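Membrane protein implicated in regulation of membrane protease activity (Corynebacterium glutamicum ATCC 13032, PDB 3CP0) is of unknown detailed function but is implicated in regulating membrane protease activity, possibly by binding partner proteins through its soluble NfeD-like, OB-type domain. Local coordinates at residues R28-E33 / Q41-G46; H58-G63 / I77-A82. All blocks are in the same frame, centred on the assembly; numbering follows the deposited sequence. Where two conformers were deposited one is given.

Contact 1. Residues R28-E33 / Q41-G46; sequences RAEVLE and QVRLDG. With ZN (zinc ion), chain B.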
ATOM      1  N   ARG A  28      -0.856  -5.827   6.539  1.00 18.61           N
ATOM      2  CA  ARG A  28      -1.962  -5.436   5.671  1.00 18.07           C
ATOM      3  C   ARG A  28      -2.274  -3.943   5.804  1.00 19.35           C
ATOM      4  O   ARG A  28      -1.935  -3.293   6.828  1.00 19.98           O
ATOM      5  CB  ARG A  28      -3.165  -6.275   6.013  1.00 18.59           C
ATOM      6  CG  ARG A  28      -2.885  -7.758   5.553  1.00 20.33           C
ATOM      7  CD  ARG A  28      -3.827  -8.630   6.250  1.00 24.99           C
ATOM      8  NE  ARG A  28      -3.573 -10.027   5.898  1.00 25.54           N
ATOM      9  CZ  ARG A  28      -2.676 -10.806   6.507  1.00 30.77           C
ATOM     10  NH1 ARG A  28      -1.934 -10.328   7.533  1.00 26.41           N
ATOM     11  NH2 ARG A  28      -2.541 -12.066   6.115  1.00 31.26           N
ATOM     12  N   ALA A  29      -2.994  -3.404   4.826  1.00 18.47           N
ATOM     13  CA  ALA A  29      -3.388  -1.984   4.882  1.00 19.20           C
ATOM     14  C   ALA A  29      -4.716  -1.834   4.151  1.00 18.65           C
ATOM     15  O   ALA A  29      -5.007  -2.585   3.209  1.00 19.90           O
ATOM     16  CB  ALA A  29      -2.311  -1.118   4.221  1.00 19.33           C
ATOM     17  N   GLU A  30      -5.420  -0.781   4.504  1.00 18.05           N
ATOM     18  CA  GLU A  30      -6.724  -0.526   3.905  1.00 18.02           C
ATOM     19  C   GLU A  30      -6.605   0.647   2.938  1.00 18.55           C
ATOM     20  O   GLU A  30      -6.004   1.702   3.262  1.00 18.17           O
ATOM     21  CB  GLU A  30      -7.700  -0.220   5.032  1.00 17.29           C
ATOM     22  CG  GLU A  30      -9.048   0.065   4.519  1.00 20.59           C
ATOM     23  CD  GLU A  30     -10.113   0.267   5.638  1.00 28.56           C
ATOM     24  OE1 GLU A  30      -9.802   0.188   6.866  1.00 31.03           O
ATOM     25  OE2 GLU A  30     -11.268   0.497   5.257  1.00 32.76           O
ATOM     26  N   VAL A  31      -7.081   0.440   1.711  1.00 17.73           N
ATOM     27  CA  VAL A  31      -6.929   1.492   0.689  1.00 18.20           C
ATOM     28  C   VAL A  31      -7.873   2.663   0.994  1.00 18.86           C
ATOM     29  O   VAL A  31      -9.084   2.470   1.180  1.00 18.74           O
ATOM     30  CB  VAL A  31      -7.177   0.971  -0.731  1.00 18.87           C
ATOM     31  CG1 VAL A  31      -7.123   2.152  -1.720  1.00 18.14           C
ATOM     32  CG2 VAL A  31      -6.128  -0.163  -1.124  1.00 17.98           C
ATOM     33  N   LEU A  32      -7.304   3.868   1.113  1.00 18.49           N
ATOM     34  CA  LEU A  32      -8.111   5.082   1.324  1.00 20.11           C
ATOM     35  C   LEU A  32      -8.334   5.887   0.068  1.00 20.55           C
ATOM     36  O   LEU A  32      -9.394   6.538  -0.058  1.00 20.86           O
ATOM     37  CB  LEU A  32      -7.463   6.031   2.362  1.00 20.19           C
ATOM     38  CG  LEU A  32      -7.156   5.401   3.712  1.00 25.20           C
ATOM     39  CD1 LEU A  32      -6.483   6.414   4.611  1.00 28.32           C
ATOM     40  CD2 LEU A  32      -8.426   4.838   4.377  1.00 25.79           C
ATOM     41  N   GLU A  33      -7.318   5.969  -0.788  0.50 20.28           N
ATOM     42  CA  GLU A  33      -7.491   6.534  -2.127  0.50 20.55           C
ATOM     43  C   GLU A  33      -6.868   5.542  -3.086  0.50 20.28           C
ATOM     44  O   GLU A  33      -5.804   4.959  -2.792  0.50 19.50           O
ATOM     45  CB  GLU A  33      -6.802   7.886  -2.248  0.50 21.00           C
ATOM     46  CG  GLU A  33      -7.062   8.841  -1.104  0.50 23.43           C
ATOM     47  CD  GLU A  33      -8.428   9.522  -1.151  0.50 30.69           C
ATOM     48  OE1 GLU A  33      -9.242   9.267  -2.082  0.50 31.97           O
ATOM     49  OE2 GLU A  33      -8.682  10.336  -0.231  0.50 32.86           O
ATOM     50  N   GLN A  41      -3.134   5.938  -1.390  1.00 16.74           N
ATOM     51  CA  GLN A  41      -2.959   6.158   0.045  1.00 17.36           C
ATOM     52  C   GLN A  41      -3.615   5.004   0.761  1.00 17.21           C
ATOM     53  O   GLN A  41      -4.729   4.566   0.369  1.00 18.12           O
ATOM     54  CB  GLN A  41      -3.578   7.479   0.498  1.00 17.90           C
ATOM     55  CG  GLN A  41      -2.799   8.697  -0.026  1.00 18.14           C
ATOM     56  CD  GLN A  41      -3.311  10.041   0.542  1.00 22.57           C
ATOM     57  OE1 GLN A  41      -4.094  10.097   1.513  1.00 28.32           O
ATOM     58  NE2 GLN A  41      -2.872  11.129  -0.081  1.00 29.02           N
ATOM     59  N   VAL A  42      -2.937   4.546   1.804  1.00 16.92           N
ATOM     60  CA  VAL A  42      -3.509   3.448   2.609  1.00 16.67           C
ATOM     61  C   VAL A  42      -3.431   3.786   4.092  1.00 18.20           C
ATOM     62  O   VAL A  42      -2.621   4.622   4.506  1.00 17.77           O
ATOM     63  CB  VAL A  42      -2.738   2.105   2.368  1.00 17.92           C
ATOM     64  CG1 VAL A  42      -2.833   1.663   0.898  1.00 18.83           C
ATOM     65  CG2 VAL A  42      -1.227   2.243   2.818  1.00 18.65           C
ATOM     66  N   ARG A  43      -4.251   3.095   4.889  0.50 17.60           N
ATOM     67  CA  ARG A  43      -4.209   3.183   6.358  0.50 19.08           C
ATOM     68  C   ARG A  43      -3.417   1.990   6.924  0.50 18.59           C
ATOM     69  O   ARG A  43      -3.804   0.819   6.742  0.50 18.01           O
ATOM     70  CB  ARG A  43      -5.648   3.242   6.929  0.50 18.84           C
ATOM     71  CG  ARG A  43      -5.718   3.081   8.467  0.50 19.52           C
ATOM     72  CD  ARG A  43      -7.051   3.573   9.099  0.50 22.32           C
ATOM     73  NE  ARG A  43      -8.225   3.281   8.268  0.50 29.53           N
ATOM     74  CZ  ARG A  43      -9.447   3.770   8.469  0.50 31.05           C
ATOM     75  NH1 ARG A  43      -9.701   4.591   9.485  0.50 32.57           N
ATOM     76  NH2 ARG A  43     -10.427   3.429   7.647  0.50 33.98           N
ATOM     77  N   LEU A  44      -2.307   2.282   7.591  1.00 18.52           N
ATOM     78  CA  LEU A  44      -1.314   1.276   7.983  1.00 20.06           C
ATOM     79  C   LEU A  44      -0.840   1.620   9.438  1.00 19.01           C
ATOM     80  O   LEU A  44      -0.314   2.731   9.680  1.00 18.32           O
ATOM     81  CB  LEU A  44      -0.129   1.338   6.965  1.00 21.29           C
ATOM     82  CG  LEU A  44       1.101   0.489   7.283  1.00 21.78           C
ATOM     83  CD1 LEU A  44       0.753  -1.009   7.436  1.00 23.11           C
ATOM     84  CD2 LEU A  44       2.050   0.704   6.068  1.00 21.51           C
ATOM     85  N   ASP A  45      -1.048   0.703  10.400  1.00 18.60           N
ATOM     86  CA  ASP A  45      -0.705   0.960  11.831  1.00 19.62           C
ATOM     87  C   ASP A  45      -1.295   2.309  12.314  1.00 19.54           C
ATOM     88  O   ASP A  45      -0.659   3.090  13.019  1.00 20.21           O
ATOM     89  CB  ASP A  45       0.818   0.928  12.073  1.00 18.80           C
ATOM     90  CG  ASP A  45       1.367  -0.472  12.344  1.00 21.69           C
ATOM     91  OD1 ASP A  45       0.606  -1.471  12.220  1.00 18.78           O
ATOM     92  OD2 ASP A  45       2.586  -0.615  12.672  1.00 21.50           O
ATOM     93  N   GLY A  46      -2.513   2.589  11.877  1.00 20.18           N
ATOM     94  CA  GLY A  46      -3.241   3.739  12.395  1.00 20.38           C
ATOM     95  C   GLY A  46      -2.883   5.072  11.748  1.00 21.19           C
ATOM     96  O   GLY A  46      -3.405   6.137  12.155  1.00 23.58           O
TER
HETATM   97 ZN    ZN B 101       3.092  -2.529  12.877  1.00 21.57          ZN
HETATM   98  O   HOH W   1      -6.776   9.565   2.225  1.00 54.38           O
HETATM   99  O   HOH W   2       5.172  -2.337  13.275  1.00 24.98           O

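Contact 2. Residues H58-G63 / I77-A82; sequences HTFAEG and IVWKEA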
ATOM      1  N   HIS A  58      -2.111  -2.595 -12.217  1.00 18.19           N
ATOM      2  CA  HIS A  58      -3.208  -3.073 -11.385  1.00 20.02           C
ATOM      3  C   HIS A  58      -3.632  -1.992 -10.411  1.00 21.79           C
ATOM      4  O   HIS A  58      -2.794  -1.520  -9.663  1.00 26.18           O
ATOM      5  CB  HIS A  58      -2.763  -4.342 -10.620  1.00 20.12           C
ATOM      6  CG  HIS A  58      -3.845  -4.991  -9.821  1.00 20.85           C
ATOM      7  ND1 HIS A  58      -4.414  -6.175 -10.192  1.00 20.21           N
ATOM      8  CD2 HIS A  58      -4.466  -4.637  -8.665  1.00 19.47           C
ATOM      9  CE1 HIS A  58      -5.354  -6.537  -9.348  0.50 14.05           C
ATOM     10  NE2 HIS A  58      -5.421  -5.611  -8.411  1.00 19.37           N
ATOM     11  N   THR A  59      -4.909  -1.630 -10.381  1.00 20.59           N
ATOM     12  CA  THR A  59      -5.367  -0.621  -9.432  1.00 20.51           C
ATOM     13  C   THR A  59      -6.137  -1.337  -8.305  1.00 21.43           C
ATOM     14  O   THR A  59      -6.925  -2.283  -8.559  1.00 21.79           O
ATOM     15  CB  THR A  59      -6.316   0.374 -10.157  1.00 23.58           C
ATOM     16  OG1 THR A  59      -5.556   1.094 -11.139  1.00 25.05           O
ATOM     17  CG2 THR A  59      -6.904   1.386  -9.194  1.00 25.57           C
ATOM     18  N   PHE A  60      -5.901  -0.887  -7.076  1.00 19.51           N
ATOM     19  CA  PHE A  60      -6.636  -1.335  -5.898  1.00 18.47           C
ATOM     20  C   PHE A  60      -7.587  -0.218  -5.518  1.00 19.66           C
ATOM     21  O   PHE A  60      -7.159   0.914  -5.197  1.00 20.56           O
ATOM     22  CB  PHE A  60      -5.645  -1.649  -4.740  1.00 18.56           C
ATOM     23  CG  PHE A  60      -4.766  -2.808  -5.034  1.00 19.25           C
ATOM     24  CD1 PHE A  60      -5.242  -4.102  -4.871  1.00 19.04           C
ATOM     25  CD2 PHE A  60      -3.454  -2.606  -5.459  1.00 18.36           C
ATOM     26  CE1 PHE A  60      -4.422  -5.212  -5.144  1.00 23.31           C
ATOM     27  CE2 PHE A  60      -2.610  -3.685  -5.753  1.00 20.45           C
ATOM     28  CZ  PHE A  60      -3.095  -4.985  -5.577  1.00 20.25           C
ATOM     29  N   ALA A  61      -8.880  -0.506  -5.514  1.00 18.68           N
ATOM     30  CA  ALA A  61      -9.820   0.578  -5.270  1.00 20.90           C
ATOM     31  C   ALA A  61      -9.989   0.867  -3.757  1.00 20.74           C
ATOM     32  O   ALA A  61      -9.718  -0.001  -2.918  1.00 20.00           O
ATOM     33  CB  ALA A  61     -11.186   0.184  -5.870  1.00 20.89           C
ATOM     34  N   GLU A  62     -10.440   2.084  -3.431  0.50 20.73           N
ATOM     35  CA  GLU A  62     -10.793   2.467  -2.069  0.50 20.83           C
ATOM     36  C   GLU A  62     -11.638   1.375  -1.403  0.50 21.02           C
ATOM     37  O   GLU A  62     -12.633   0.902  -1.988  0.50 20.96           O
ATOM     38  CB  GLU A  62     -11.594   3.781  -2.067  0.50 21.06           C
ATOM     39  CG  GLU A  62     -11.929   4.282  -0.666  0.50 20.81           C
ATOM     40  CD  GLU A  62     -13.001   5.362  -0.634  0.50 22.49           C
ATOM     41  OE1 GLU A  62     -13.547   5.739  -1.694  0.50 26.47           O
ATOM     42  OE2 GLU A  62     -13.308   5.826   0.473  0.50 24.99           O
ATOM     43  N   GLY A  63     -11.244   1.020  -0.179  1.00 21.02           N
ATOM     44  CA  GLY A  63     -11.915   0.001   0.627  1.00 20.52           C
ATOM     45  C   GLY A  63     -11.250  -1.343   0.511  1.00 20.48           C
ATOM     46  O   GLY A  63     -11.469  -2.220   1.384  1.00 21.58           O
ATOM     47  N   ILE A  77       4.738  -0.218  -0.968  1.00 17.11           N
ATOM     48  CA  ILE A  77       4.452  -0.883  -2.227  1.00 16.65           C
ATOM     49  C   ILE A  77       3.579  -2.089  -1.873  1.00 17.23           C
ATOM     50  O   ILE A  77       3.941  -2.953  -1.033  1.00 17.44           O
ATOM     51  CB  ILE A  77       5.752  -1.407  -2.926  1.00 16.67           C
ATOM     52  CG1 ILE A  77       6.850  -0.333  -3.031  1.00 17.88           C
ATOM     53  CG2 ILE A  77       5.488  -1.944  -4.348  1.00 18.45           C
ATOM     54  CD1 ILE A  77       6.318   0.960  -3.630  1.00 19.32           C
ATOM     55  N   VAL A  78       2.428  -2.112  -2.504  1.00 17.14           N
ATOM     56  CA  VAL A  78       1.362  -3.071  -2.092  1.00 16.75           C
ATOM     57  C   VAL A  78       0.939  -4.046  -3.147  1.00 18.01           C
ATOM     58  O   VAL A  78       1.042  -3.789  -4.383  1.00 17.17           O
ATOM     59  CB  VAL A  78       0.129  -2.312  -1.559  1.00 16.90           C
ATOM     60  CG1 VAL A  78       0.561  -1.336  -0.389  1.00 18.51           C
ATOM     61  CG2 VAL A  78      -0.585  -1.534  -2.649  1.00 18.45           C
ATOM     62  N   TRP A  79       0.435  -5.177  -2.668  1.00 16.57           N
ATOM     63  CA  TRP A  79      -0.102  -6.188  -3.580  1.00 16.96           C
ATOM     64  C   TRP A  79      -1.311  -6.864  -2.941  1.00 17.77           C
ATOM     65  O   TRP A  79      -1.836  -6.425  -1.903  1.00 18.67           O
ATOM     66  CB  TRP A  79       0.977  -7.180  -3.997  1.00 18.43           C
ATOM     67  CG  TRP A  79       0.617  -8.025  -5.217  1.00 19.90           C
ATOM     68  CD1 TRP A  79       0.646  -9.391  -5.324  1.00 22.13           C
ATOM     69  CD2 TRP A  79       0.174  -7.523  -6.495  1.00 17.81           C
ATOM     70  NE1 TRP A  79       0.217  -9.788  -6.605  1.00 20.88           N
ATOM     71  CE2 TRP A  79      -0.068  -8.660  -7.336  1.00 21.12           C
ATOM     72  CE3 TRP A  79      -0.038  -6.235  -7.009  1.00 19.32           C
ATOM     73  CZ2 TRP A  79      -0.527  -8.530  -8.674  1.00 20.92           C
ATOM     74  CZ3 TRP A  79      -0.520  -6.125  -8.347  1.00 20.87           C
ATOM     75  CH2 TRP A  79      -0.722  -7.258  -9.141  1.00 20.95           C
ATOM     76  N   LYS A  80      -1.795  -7.902  -3.602  1.00 19.30           N
ATOM     77  CA  LYS A  80      -2.967  -8.637  -3.160  1.00 18.36           C
ATOM     78  C   LYS A  80      -2.745  -9.122  -1.729  1.00 20.74           C
ATOM     79  O   LYS A  80      -1.635  -9.544  -1.361  1.00 20.47           O
ATOM     80  CB  LYS A  80      -3.146  -9.817  -4.121  1.00 18.84           C
ATOM     81  CG  LYS A  80      -3.629  -9.309  -5.520  1.00 18.96           C
ATOM     82  CD  LYS A  80      -3.704 -10.488  -6.481  1.00 22.93           C
ATOM     83  CE  LYS A  80      -4.155 -10.027  -7.900  1.00 21.42           C
ATOM     84  NZ  LYS A  80      -4.454 -11.259  -8.713  1.00 26.67           N
ATOM     85  N   GLU A  81      -3.829  -9.113  -0.960  1.00 21.30           N
ATOM     86  CA  GLU A  81      -3.740  -9.533   0.417  1.00 23.99           C
ATOM     87  C   GLU A  81      -3.295 -10.989   0.502  1.00 26.91           C
ATOM     88  O   GLU A  81      -3.794 -11.874  -0.223  1.00 25.69           O
ATOM     89  CB  GLU A  81      -5.102  -9.339   1.100  1.00 24.36           C
ATOM     90  CG  GLU A  81      -4.992  -9.488   2.553  1.00 23.01           C
ATOM     91  CD  GLU A  81      -6.313  -9.603   3.302  1.00 22.71           C
ATOM     92  OE1 GLU A  81      -7.438  -9.533   2.692  1.00 24.00           O
ATOM     93  OE2 GLU A  81      -6.228  -9.803   4.535  1.00 24.59           O
ATOM     94  N   ALA A  82      -2.304 -11.227   1.366  1.00 31.43           N
ATOM     95  CA  ALA A  82      -1.883 -12.572   1.826  1.00 35.01           C
ATOM     96  C   ALA A  82      -0.395 -12.664   1.698  1.00 37.34           C
ATOM     97  O   ALA A  82       0.286 -11.884   2.358  1.00 40.97           O
ATOM     98  CB  ALA A  82      -2.580 -13.742   1.093  1.00 37.05           C
TER

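Contact 1. Residues R28-E33 / Q41-G46
R43 lies alongside E30, both side chains pointing the same way from one face of the sheet. With CG of R43 anti to the backbone N (chi1 170°) and a bend at chi3, the guanidinium comes alongside the E30 carboxylate, planes 36° apart; NH2 to OE1 is 3.4 Å, a salt bridge whose hydrogen bond is weak, and doubtful because R43 has two conformers. L32 crosses the arginine at about a right angle, its CD1 4.0 Å from R43 CB. Beneath these side chains E30 and R43 form a hydrogen-bonded antiparallel pair, the shorter bond being R43 N to E30 O at 2.8 Å. The two strands make a beta hairpin of the OB-type domain, and a classic beta bulge breaks its register: L32 and E33 both face Q41, whose O accepts from L32 N (2.8 Å) and E33 N (3.2 Å), both from the same face of the carbonyl plane. In one conformer of E33, a water donates to E33 OE2 and Q41 OE1. A29 and V42 turn to the buried side, CB to CB 3.7 Å. Just past the strand, D45 OD2 binds zinc at 2.0 Å; H27 and a water are further ligands.

Contact 2. Residues H58-G63 / I77-A82
F60 and W79 have the most surface buried, followed by H58, and the three form an aromatic cluster with no hydrogen bond between the segments. The end of the F60 ring reaches the tryptophan: F60 CZ lies 3.6 Å from W79 CE3, which sits at the phenyl edge near its plane. The two ring planes are perpendicular, yet the approach is oblique. F60 CD2 also meets V78 CG2 at 4.2 Å, the pair running past one another head to tail. W79 starts out pointing away from residues 58-63, but its six-membered ring comes back and turns its edge toward the face of the H58 imidazole, with centroids 5.0 Å apart and planes at 63°. CG of H58 is anti to the backbone N (chi1 -175°), which puts the imidazole over one face of the F60 ring, CD2 3.4 Å above its plane and offset toward the rim. K80 completes the group, its extended chain bringing CE to 4.0 Å from H58 CE1. H58 ND1 is a zinc ligand, so the tryptophan edge and a phenyl face both pack against a metal-binding imidazole. The cluster joins the loop between strands 47-53 and 65-72 to the final strand of the OB-type domain.

How the contacts relate
The centres of contacts 1 and 2 lie 10 Å apart, and the two meet directly in the same small domain. V31 O of contact 1 is 2.9 Å from G63 N of contact 2, a probable hydrogen bond that ties the hairpin to the loop that leads into strand 65-72. V31 CB packs at 3.5 Å against A61 O beside it. A second join involves the C-terminal residues, where R28 NE and E81 OE2 form a salt bridge of 3.0 Å. Each contact also carries a zinc ligand, D45 in contact 1 and H58 in contact 2. Their metal ions are separate: D45 OD2 and H58 ND1 are 24.5 Å apart.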